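Local coordinates for protein amorpha-4,11-diene synthase (Artemisia annua, PDB 4GAX) that acts as a sesquiterpene synthase, here a mutant alpha-bisabolol synthase, and probably turns farnesyl diphosphate into sesquiterpene products, at residues K264-F269 / Y354-D359; T313-I318 / R389-E394; E366-E371 / C426-S431; F269-N274 / S278-V283. All blocks are in the same frame, centred on the assembly; numbering follows the deposited sequence.

Interaction 1 of 4, residues K264-F269 / Y354-D359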
# COMPACT_ATOMS: atom_id res chain seq x y z
N LYS A 264 18.10 -7.65 13.54
CA LYS A 264 19.18 -7.49 14.53
C LYS A 264 18.84 -6.38 15.53
O LYS A 264 18.99 -6.56 16.73
CB LYS A 264 20.52 -7.19 13.86
CG LYS A 264 21.30 -8.43 13.49
CD LYS A 264 22.25 -8.17 12.33
CE LYS A 264 22.53 -9.46 11.57
NZ LYS A 264 23.50 -9.26 10.47
N TRP A 265 18.41 -5.25 14.99
CA TRP A 265 17.92 -4.12 15.78
C TRP A 265 16.84 -4.56 16.77
O TRP A 265 16.91 -4.23 17.96
CB TRP A 265 17.34 -3.08 14.83
CG TRP A 265 16.70 -1.87 15.48
CD1 TRP A 265 17.33 -0.74 15.94
CD2 TRP A 265 15.29 -1.63 15.65
NE1 TRP A 265 16.41 0.16 16.42
CE2 TRP A 265 15.15 -0.36 16.25
CE3 TRP A 265 14.14 -2.39 15.37
CZ2 TRP A 265 13.90 0.19 16.56
CZ3 TRP A 265 12.90 -1.85 15.68
CH2 TRP A 265 12.78 -0.57 16.27
N TRP A 266 15.85 -5.30 16.27
CA TRP A 266 14.73 -5.76 17.10
C TRP A 266 15.19 -6.74 18.17
O TRP A 266 14.78 -6.68 19.33
CB TRP A 266 13.63 -6.39 16.23
CG TRP A 266 12.40 -6.76 17.02
CD1 TRP A 266 11.89 -8.01 17.21
CD2 TRP A 266 11.56 -5.86 17.76
NE1 TRP A 266 10.76 -7.94 18.01
CE2 TRP A 266 10.54 -6.64 18.36
CE3 TRP A 266 11.56 -4.47 17.97
CZ2 TRP A 266 9.54 -6.07 19.15
CZ3 TRP A 266 10.56 -3.91 18.75
CH2 TRP A 266 9.56 -4.71 19.33
N LYS A 267 16.05 -7.68 17.76
CA LYS A 267 16.55 -8.67 18.69
C LYS A 267 17.35 -8.02 19.82
O LYS A 267 17.37 -8.51 20.95
CB LYS A 267 17.42 -9.70 17.97
CG LYS A 267 18.10 -10.70 18.92
CD LYS A 267 19.04 -11.63 18.17
CE LYS A 267 19.83 -12.52 19.13
NZ LYS A 267 18.92 -13.31 20.00
N ALA A 268 18.02 -6.91 19.52
CA ALA A 268 18.80 -6.22 20.54
C ALA A 268 17.87 -5.67 21.62
O ALA A 268 18.21 -5.66 22.80
CB ALA A 268 19.59 -5.08 19.92
N PHE A 269 16.70 -5.22 21.19
CA PHE A 269 15.73 -4.64 22.10
C PHE A 269 15.22 -5.67 23.13
O PHE A 269 14.83 -5.30 24.25
CB PHE A 269 14.56 -4.01 21.33
CG PHE A 269 13.49 -3.46 22.21
CD1 PHE A 269 13.78 -2.47 23.14
CD2 PHE A 269 12.18 -3.93 22.13
CE1 PHE A 269 12.79 -1.96 23.99
CE2 PHE A 269 11.18 -3.42 22.97
CZ PHE A 269 11.50 -2.44 23.90
N TYR A 354 10.77 4.04 26.14
CA TYR A 354 11.07 5.45 25.96
C TYR A 354 12.47 5.58 25.39
O TYR A 354 12.71 6.40 24.50
CB TYR A 354 10.95 6.23 27.28
CG TYR A 354 10.93 7.73 27.07
CD1 TYR A 354 9.78 8.37 26.61
CD2 TYR A 354 12.06 8.51 27.32
CE1 TYR A 354 9.75 9.75 26.42
CE2 TYR A 354 12.04 9.89 27.14
CZ TYR A 354 10.89 10.50 26.68
OH TYR A 354 10.87 11.86 26.49
N LYS A 355 13.39 4.77 25.90
CA LYS A 355 14.77 4.73 25.42
C LYS A 355 14.88 4.31 23.95
O LYS A 355 15.59 4.95 23.16
CB LYS A 355 15.59 3.78 26.29
CG LYS A 355 17.04 3.59 25.84
CD LYS A 355 17.85 4.89 25.95
CE LYS A 355 19.33 4.64 25.63
NZ LYS A 355 19.99 5.84 25.04
N LEU A 356 14.20 3.22 23.59
CA LEU A 356 14.21 2.77 22.19
C LEU A 356 13.64 3.85 21.29
O LEU A 356 14.19 4.13 20.21
CB LEU A 356 13.39 1.49 22.02
CG LEU A 356 13.47 0.84 20.63
CD1 LEU A 356 14.83 0.16 20.44
CD2 LEU A 356 12.33 -0.17 20.44
N PHE A 357 12.54 4.45 21.72
CA PHE A 357 11.87 5.52 20.98
C PHE A 357 12.81 6.73 20.80
O PHE A 357 12.99 7.22 19.69
CB PHE A 357 10.61 5.92 21.75
CG PHE A 357 9.85 7.08 21.15
CD1 PHE A 357 8.77 6.85 20.32
CD2 PHE A 357 10.18 8.39 21.47
CE1 PHE A 357 8.05 7.92 19.79
CE2 PHE A 357 9.46 9.45 20.93
CZ PHE A 357 8.40 9.21 20.09
N MET A 358 13.40 7.20 21.90
CA MET A 358 14.24 8.39 21.84
C MET A 358 15.49 8.15 20.99
O MET A 358 15.86 9.01 20.20
CB MET A 358 14.62 8.87 23.24
CG MET A 358 13.51 9.66 23.93
SD MET A 358 13.14 11.22 23.10
CE MET A 358 11.39 11.14 22.95
N ASP A 359 16.10 6.97 21.14
CA ASP A 359 17.28 6.60 20.35
C ASP A 359 16.94 6.53 18.87
O ASP A 359 17.75 6.89 18.01
CB ASP A 359 17.82 5.22 20.76
CG ASP A 359 18.63 5.26 22.05
OD1 ASP A 359 18.86 6.35 22.61
OD2 ASP A 359 19.05 4.17 22.51
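Leu356 pushes into a group of three aromatic rings, Trp265, Trp266 and Phe269, and carries this contact for its helix. Its CG stands anti to the backbone N (chi1 -173°), which sends the branched end across toward helix 238-269. Starting at the root, Leu356 CB already lies 4.0 Å from CE1 of Phe269. One atom further on, Leu356 CG comes to 4.1 Å from CZ2 of Trp265. Both methyls meet Phe269, and each adds a tryptophan. Leu356 CD1 is 3.9 Å from CD1 of Phe269 and 4.0 Å from CZ2 of Trp265. Leu356 CD2 sits squarely above the middle of the Phe269 ring, 3.8 Å from its centroid and only 10° off the normal, a clean CH-pi contact, while CZ3 of Trp266 is a looser neighbour of the same methyl at 4.5 Å. With a serine in place of Phe269, CD2 would probably lose the aromatic face it rests on, and a gap would open beside the leucine. The buried Trp266 has its polar partner in Asp280. Taken as short segments, the two helices run roughly antiparallel with their axes 12.2 Å apart, and the long side chains bridge that spacing. Leu311 and Leu314 of helix 299-322 pack against Leu356 as well, so three helices, 238-269, 299-322 and 351-370, meet around it, while helix 282-292 brings Ile282 against both tryptophans.

Interaction 2 of 4, residues T313-I318 / R389-E394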
# COMPACT_ATOMS: atom_id res chain seq x y z
N THR A 313 3.39 -0.07 17.51
CA THR A 313 2.86 -1.32 18.02
C THR A 313 3.09 -1.42 19.53
O THR A 313 2.18 -1.77 20.28
CB THR A 313 3.50 -2.51 17.28
OG1 THR A 313 3.25 -2.40 15.87
CG2 THR A 313 2.94 -3.82 17.79
N LEU A 314 4.31 -1.09 19.98
CA LEU A 314 4.63 -1.12 21.40
C LEU A 314 3.76 -0.14 22.16
O LEU A 314 3.12 -0.51 23.15
CB LEU A 314 6.09 -0.76 21.65
CG LEU A 314 7.11 -1.84 21.32
CD1 LEU A 314 8.48 -1.23 21.03
CD2 LEU A 314 7.21 -2.78 22.49
N ILE A 315 3.75 1.11 21.68
CA ILE A 315 3.04 2.19 22.38
C ILE A 315 1.54 1.91 22.44
O ILE A 315 0.91 2.13 23.48
CB ILE A 315 3.33 3.57 21.74
CG1 ILE A 315 4.79 3.95 21.95
CG2 ILE A 315 2.47 4.64 22.38
CD1 ILE A 315 5.19 5.22 21.21
N ASP A 316 0.96 1.41 21.35
CA ASP A 316 -0.45 1.02 21.34
C ASP A 316 -0.74 -0.05 22.38
O ASP A 316 -1.77 -0.03 23.05
CB ASP A 316 -0.88 0.52 19.96
CG ASP A 316 -1.59 1.58 19.16
OD1 ASP A 316 -2.24 2.46 19.77
OD2 ASP A 316 -1.51 1.54 17.91
N ASP A 317 0.19 -0.99 22.52
CA ASP A 317 0.02 -2.09 23.47
C ASP A 317 0.15 -1.64 24.92
O ASP A 317 -0.22 -2.38 25.83
CB ASP A 317 0.99 -3.23 23.15
CG ASP A 317 0.61 -3.99 21.88
OD1 ASP A 317 -0.49 -3.74 21.34
OD2 ASP A 317 1.42 -4.84 21.44
N ILE A 318 0.69 -0.44 25.14
CA ILE A 318 0.72 0.14 26.49
C ILE A 318 -0.58 0.90 26.75
O ILE A 318 -1.14 0.86 27.84
CB ILE A 318 1.89 1.13 26.68
CG1 ILE A 318 3.24 0.43 26.52
CG2 ILE A 318 1.82 1.77 28.05
CD1 ILE A 318 4.43 1.38 26.57
N ARG A 389 -0.69 11.98 22.01
CA ARG A 389 -1.67 12.89 22.58
C ARG A 389 -3.06 12.34 22.44
O ARG A 389 -3.82 12.29 23.41
CB ARG A 389 -1.64 14.19 21.79
CG ARG A 389 -1.32 15.42 22.58
CD ARG A 389 -1.15 16.57 21.63
NE ARG A 389 0.21 17.10 21.66
CZ ARG A 389 0.84 17.61 20.61
NH1 ARG A 389 0.23 17.63 19.42
NH2 ARG A 389 2.07 18.08 20.75
N ASN A 390 -3.41 11.93 21.23
CA ASN A 390 -4.77 11.48 20.97
C ASN A 390 -5.04 10.09 21.55
O ASN A 390 -6.18 9.75 21.86
CB ASN A 390 -5.13 11.58 19.49
CG ASN A 390 -5.36 13.02 19.06
OD1 ASN A 390 -6.47 13.55 19.18
ND2 ASN A 390 -4.31 13.67 18.57
N LEU A 391 -3.99 9.28 21.69
CA LEU A 391 -4.12 8.05 22.47
C LEU A 391 -4.50 8.42 23.91
O LEU A 391 -5.29 7.73 24.55
CB LEU A 391 -2.83 7.22 22.45
CG LEU A 391 -2.54 6.44 21.16
CD1 LEU A 391 -1.20 5.71 21.26
CD2 LEU A 391 -3.65 5.44 20.84
N MET A 392 -3.95 9.53 24.42
CA MET A 392 -4.24 9.96 25.79
C MET A 392 -5.61 10.61 25.88
O MET A 392 -6.24 10.62 26.95
CB MET A 392 -3.17 10.92 26.31
CG MET A 392 -3.28 11.19 27.81
SD MET A 392 -3.06 9.66 28.75
CE MET A 392 -4.32 9.84 30.01
N VAL A 393 -6.08 11.16 24.76
CA VAL A 393 -7.43 11.70 24.69
C VAL A 393 -8.43 10.61 25.04
O VAL A 393 -9.29 10.80 25.92
CB VAL A 393 -7.76 12.27 23.29
CG1 VAL A 393 -9.27 12.32 23.06
CG2 VAL A 393 -7.13 13.65 23.11
N GLU A 394 -8.31 9.47 24.37
CA GLU A 394 -9.26 8.38 24.58
C GLU A 394 -9.07 7.66 25.92
O GLU A 394 -9.98 6.96 26.37
CB GLU A 394 -9.26 7.40 23.40
CG GLU A 394 -7.90 7.03 22.88
CD GLU A 394 -7.97 6.47 21.46
OE1 GLU A 394 -8.93 6.81 20.74
OE2 GLU A 394 -7.08 5.69 21.07
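Leu391 and Ile315 meet because of how each is turned at its first bond. In Leu391, CG lies anti to the carbonyl carbon, beside the backbone N (chi1 -75°), and the branched end points to helix 299-322. In Ile315, CG1 lies beside the backbone N (chi1 -67°), which leaves CG2 anti to that N and facing Leu391. Ile315 CG2 reaches CD1 of Leu391 at 4.0 Å, the two side chains crossing at about a right angle. Asp316 comes in next to it, its carboxylate end reaching in toward the leucine, with Asp316 OD1 3.5 Å from CD2 of Leu391 and 3.7 Å from CD1. No hydrogen bond spans the segments; one carboxylate oxygen simply lies against a methyl pair. A second acid is near but not in contact: Glu394 OE2 is 6.0 Å from Asp316 OD1, a pair of like charges. The backbones come nearest at Asp316 and Leu391, with CA atoms 8.0 Å apart. Asp316 and Asp317 open the aspartate-rich DDxxD sequence of class I terpene synthases, which in this family binds magnesium and, through it, the substrate diphosphate; Leu391 thus probably packs behind part of the metal site. Tyr319, further along helix 299-322, also touches Leu391. Helix 325-337 packs on Met392 and Ile318, and helix 407-416 meets helix 374-399 at Asn390 and Glu394.

Interaction 3 of 4, residues E366-E371 / C426-S431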
# COMPACT_ATOMS: atom_id res chain seq x y z
N GLU A 366 19.41 13.51 13.84
CA GLU A 366 20.82 13.82 13.55
C GLU A 366 21.10 13.68 12.06
O GLU A 366 21.84 14.49 11.49
CB GLU A 366 21.75 12.91 14.37
CG GLU A 366 21.75 13.26 15.87
CD GLU A 366 22.56 12.27 16.72
OE1 GLU A 366 22.92 11.18 16.22
OE2 GLU A 366 22.83 12.60 17.90
N ILE A 367 20.52 12.66 11.44
CA ILE A 367 20.65 12.46 9.99
C ILE A 367 20.08 13.66 9.24
O ILE A 367 20.72 14.20 8.33
CB ILE A 367 19.98 11.15 9.53
CG1 ILE A 367 20.83 9.94 9.94
CG2 ILE A 367 19.78 11.14 8.02
CD1 ILE A 367 20.12 8.58 9.76
N LEU A 368 18.87 14.08 9.62
CA LEU A 368 18.22 15.21 8.95
C LEU A 368 18.92 16.54 9.22
O LEU A 368 19.04 17.36 8.31
CB LEU A 368 16.73 15.29 9.30
CG LEU A 368 15.95 14.10 8.75
CD1 LEU A 368 14.46 14.20 9.08
CD2 LEU A 368 16.15 13.99 7.25
N ALA A 369 19.38 16.75 10.45
CA ALA A 369 20.11 17.99 10.77
C ALA A 369 21.37 18.13 9.89
O ALA A 369 21.74 19.25 9.49
CB ALA A 369 20.48 18.05 12.24
N LYS A 370 22.01 17.01 9.59
CA LYS A 370 23.23 17.03 8.78
C LYS A 370 22.89 17.42 7.34
O LYS A 370 23.61 18.20 6.71
CB LYS A 370 23.95 15.68 8.85
CG LYS A 370 24.95 15.46 7.73
CD LYS A 370 26.36 15.20 8.25
CE LYS A 370 27.36 15.18 7.08
NZ LYS A 370 28.14 13.90 7.00
N GLU A 371 21.77 16.91 6.84
CA GLU A 371 21.27 17.26 5.50
C GLU A 371 20.62 18.65 5.46
O GLU A 371 20.13 19.08 4.42
CB GLU A 371 20.32 16.18 4.97
CG GLU A 371 21.06 14.95 4.40
CD GLU A 371 20.25 13.66 4.44
OE1 GLU A 371 19.02 13.70 4.68
OE2 GLU A 371 20.85 12.58 4.24
N CYS A 426 6.81 8.53 6.27
CA CYS A 426 7.30 8.45 4.89
C CYS A 426 7.97 9.75 4.45
O CYS A 426 8.96 9.73 3.70
CB CYS A 426 6.19 8.10 3.91
SG CYS A 426 5.68 6.36 4.01
N TYR A 427 7.41 10.89 4.90
CA TYR A 427 8.03 12.17 4.59
C TYR A 427 9.48 12.19 5.10
O TYR A 427 10.40 12.58 4.38
CB TYR A 427 7.28 13.32 5.26
CG TYR A 427 5.98 13.75 4.61
CD1 TYR A 427 5.44 15.01 4.88
CD2 TYR A 427 5.27 12.91 3.76
CE1 TYR A 427 4.26 15.43 4.32
CE2 TYR A 427 4.06 13.33 3.18
CZ TYR A 427 3.57 14.59 3.47
OH TYR A 427 2.39 15.03 2.91
N LEU A 428 9.66 11.76 6.35
CA LEU A 428 10.99 11.81 6.96
C LEU A 428 11.95 10.89 6.24
O LEU A 428 13.13 11.22 6.07
CB LEU A 428 10.92 11.42 8.45
CG LEU A 428 10.15 12.38 9.35
CD1 LEU A 428 10.36 12.02 10.82
CD2 LEU A 428 10.59 13.81 9.08
N GLY A 429 11.46 9.73 5.81
CA GLY A 429 12.28 8.75 5.12
C GLY A 429 12.60 9.20 3.70
O GLY A 429 13.61 8.78 3.13
N MET A 430 11.75 10.05 3.14
CA MET A 430 11.96 10.63 1.81
C MET A 430 12.25 12.12 1.85
O MET A 430 11.66 12.91 1.10
CB MET A 430 10.74 10.38 0.93
CG MET A 430 10.57 8.94 0.53
SD MET A 430 9.18 8.67 -0.61
CE MET A 430 8.21 7.64 0.47
N SER A 431 13.18 12.50 2.72
CA SER A 431 13.50 13.91 2.96
C SER A 431 13.96 14.69 1.72
O SER A 431 13.76 15.91 1.65
CB SER A 431 14.57 14.00 4.04
OG SER A 431 15.52 12.96 3.88
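The carboxylate of Glu371 is the flat group that reaches across here, and it does so through one oxygen: OE1 stops 3.7 Å from OG of Ser431, an approach too long to count as a hydrogen bond. No aromatic ring takes part. The nearby ring of Tyr427 is occupied on its own side, meeting Phe439 edge-to-face and bonding through its hydroxyl to the carbonyl oxygen of Ala438. The weight of the contact is therefore carried by aliphatic groups, with Leu368 as the centre. Its CG lies beside the backbone N, anti to the carbonyl carbon (chi1 -66°), and the two methyls fan out to different partners. Leu368 CD2 rests against Ser431, 3.6 Å from CB and equally 3.6 Å from OG. Leu368 CD1 goes to Leu428 and meets its CD2 at 3.9 Å, the two leucine side chains crossing at about a right angle. Ser431 holds its hydroxyl between the backbone N and the carbonyl carbon (chi1 39°), which lays OG as well as CB alongside the leucine methyl. The serine gets there because the chain turns out of helix 419-429: Met430 leaves helical angles and so redirects the chain, which places Ser431 against Leu368, their CA atoms 7.7 Å apart. Phe377 and Ile376 of helix 374-399 pack on Leu368 and Leu428 respectively. The arrangement is the packing of two helix ends in the all-helical terpene synthase fold: the C-terminal ends of helices 351-370 and 419-429 come together, with the leucines buried and Glu371 lying at the exposed border.

Interaction 4 of 4, residues F269-N274 / S278-V283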
# COMPACT_ATOMS: atom_id res chain seq x y z
N PHE A 269 16.70 -5.22 21.19
CA PHE A 269 15.73 -4.64 22.10
C PHE A 269 15.22 -5.67 23.13
O PHE A 269 14.83 -5.30 24.25
CB PHE A 269 14.56 -4.01 21.33
CG PHE A 269 13.49 -3.46 22.21
CD1 PHE A 269 13.78 -2.47 23.14
CD2 PHE A 269 12.18 -3.93 22.13
CE1 PHE A 269 12.79 -1.96 23.99
CE2 PHE A 269 11.18 -3.42 22.97
CZ PHE A 269 11.50 -2.44 23.90
N ASP A 270 15.26 -6.94 22.74
CA ASP A 270 14.94 -8.04 23.66
C ASP A 270 13.54 -7.85 24.21
O ASP A 270 13.34 -7.66 25.41
CB ASP A 270 15.97 -8.10 24.79
CG ASP A 270 15.91 -9.41 25.56
OD1 ASP A 270 15.45 -10.42 24.99
OD2 ASP A 270 16.33 -9.42 26.74
N VAL A 271 12.56 -7.91 23.32
CA VAL A 271 11.18 -7.55 23.62
C VAL A 271 10.52 -8.42 24.69
O VAL A 271 9.75 -7.92 25.52
CB VAL A 271 10.30 -7.52 22.33
CG1 VAL A 271 10.04 -8.93 21.81
CG2 VAL A 271 8.99 -6.78 22.57
N LYS A 272 10.84 -9.71 24.72
CA LYS A 272 10.19 -10.60 25.66
C LYS A 272 10.57 -10.24 27.09
O LYS A 272 9.81 -10.48 28.02
CB LYS A 272 10.50 -12.07 25.36
CG LYS A 272 11.96 -12.48 25.55
CD LYS A 272 12.49 -13.19 24.31
CE LYS A 272 11.52 -14.24 23.78
NZ LYS A 272 11.35 -15.39 24.72
N ASN A 273 11.73 -9.61 27.26
CA ASN A 273 12.14 -9.12 28.57
C ASN A 273 11.80 -7.65 28.82
O ASN A 273 11.41 -7.28 29.93
CB ASN A 273 13.64 -9.34 28.77
CG ASN A 273 13.99 -10.79 29.04
OD1 ASN A 273 13.23 -11.51 29.69
ND2 ASN A 273 15.13 -11.22 28.53
N ASN A 274 11.93 -6.82 27.79
CA ASN A 274 11.81 -5.38 27.97
C ASN A 274 10.42 -4.82 27.65
O ASN A 274 10.13 -3.66 27.93
CB ASN A 274 12.89 -4.66 27.16
CG ASN A 274 14.29 -4.92 27.69
OD1 ASN A 274 14.55 -4.71 28.88
ND2 ASN A 274 15.17 -5.42 26.83
N SER A 278 3.85 -6.74 25.18
CA SER A 278 3.65 -6.56 23.74
C SER A 278 4.05 -7.75 22.86
O SER A 278 4.35 -8.84 23.37
CB SER A 278 4.35 -5.28 23.25
OG SER A 278 5.72 -5.30 23.61
N ARG A 279 4.09 -7.52 21.55
CA ARG A 279 4.24 -8.58 20.56
C ARG A 279 5.64 -8.61 19.94
O ARG A 279 6.31 -7.59 19.85
CB ARG A 279 3.23 -8.36 19.43
CG ARG A 279 1.83 -8.02 19.91
CD ARG A 279 1.00 -7.35 18.83
NE ARG A 279 -0.33 -7.01 19.35
CZ ARG A 279 -1.26 -6.34 18.68
NH1 ARG A 279 -1.01 -5.92 17.44
NH2 ARG A 279 -2.43 -6.09 19.24
N ASP A 280 6.04 -9.79 19.49
CA ASP A 280 7.29 -9.97 18.75
C ASP A 280 6.94 -10.07 17.26
O ASP A 280 6.73 -11.18 16.73
CB ASP A 280 8.01 -11.24 19.23
CG ASP A 280 9.40 -11.40 18.62
OD1 ASP A 280 9.93 -10.42 18.05
OD2 ASP A 280 9.96 -12.52 18.73
N ARG A 281 6.88 -8.92 16.58
CA ARG A 281 6.34 -8.85 15.21
C ARG A 281 7.18 -8.04 14.23
O ARG A 281 6.62 -7.32 13.38
CB ARG A 281 4.93 -8.27 15.23
CG ARG A 281 3.90 -9.13 15.97
CD ARG A 281 3.70 -10.47 15.27
NE ARG A 281 3.86 -11.60 16.18
CZ ARG A 281 2.88 -12.13 16.91
NH1 ARG A 281 1.66 -11.62 16.83
NH2 ARG A 281 3.11 -13.16 17.71
N ILE A 282 8.50 -8.16 14.30
CA ILE A 282 9.32 -7.32 13.42
C ILE A 282 9.09 -7.63 11.93
O ILE A 282 9.11 -6.72 11.09
CB ILE A 282 10.82 -7.35 13.79
CG1 ILE A 282 11.53 -6.11 13.23
CG2 ILE A 282 11.49 -8.62 13.31
CD1 ILE A 282 10.90 -4.77 13.68
N VAL A 283 8.83 -8.89 11.60
CA VAL A 283 8.63 -9.27 10.20
C VAL A 283 7.37 -8.59 9.68
O VAL A 283 7.34 -8.04 8.57
CB VAL A 283 8.49 -10.81 10.03
CG1 VAL A 283 8.15 -11.15 8.56
CG2 VAL A 283 9.78 -11.50 10.46
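Val271 faces the strip from Ser278 to Asp280, and the turn that places it begins at Phe269. The carbonyl oxygen of Phe269 receives ND2 of Asn274 at 2.6 Å, the bond fairly straight at 158° and near the plane of the Asn274 side-chain amide, though tilted from the Phe269 carbonyl plane. Asp270 leaves the long helix with positive phi (58°) and becomes the N-cap residue of helix 271-274, although its carboxylate does not cap; Asp270 OD2 instead accepts ND2 of Asn273 at 2.8 Å, on the syn side but tilted from the carboxylate plane. Its carbonyl oxygen takes two backbone donors, the N atoms of Asn273 and Asn274, which starts the short helix. Val271 follows with CG1 between its backbone N and carbonyl carbon (chi1 72°), and the two methyls turn to different partners. Val271 CG1 lies 4.0 Å from CB of Asp280, while Val271 CG2 is 3.7 Å from OG of Ser278 and 3.9 Å from O of Arg279. With an alanine here both methyls vanish, and the returning strip is likely to lose its apolar support, a gap opening beside Ser278 and Asp280. OG of Ser278 also bonds to the carbonyl oxygen of Ala275, and Asp280 OD1 has its partner in Trp266. The loop returning from helix 271-274 leads to helix 282-292, with Leu314 of helix 299-322 packed on Phe269 and Ser278.

How the interactions relate
Interactions 1, 2 and 4 form one connected patch of the metal-binding domain. Interaction 4 is nested within the loop that interaction 1 closes, shares Phe269 with it, and lies about 10 Å away between centres; NE1 of Trp266 and OD1 of Asp280, 2.6 Å apart, tie the two. Leu314 joins all three: its CD1 is 4.0 Å from both CE2 of Phe269 and CD2 of Leu356, and it touches Ser278. OD2 of Asp317 and NE of Arg279 make a long, weak ion pair at 3.5 Å, bringing interaction 4 up to the aspartate-rich motif in interaction 2, the probable metal site. Interaction 3 stands apart, about 25 Å between centres from interaction 2, though it shares helix 351-370 with interaction 1.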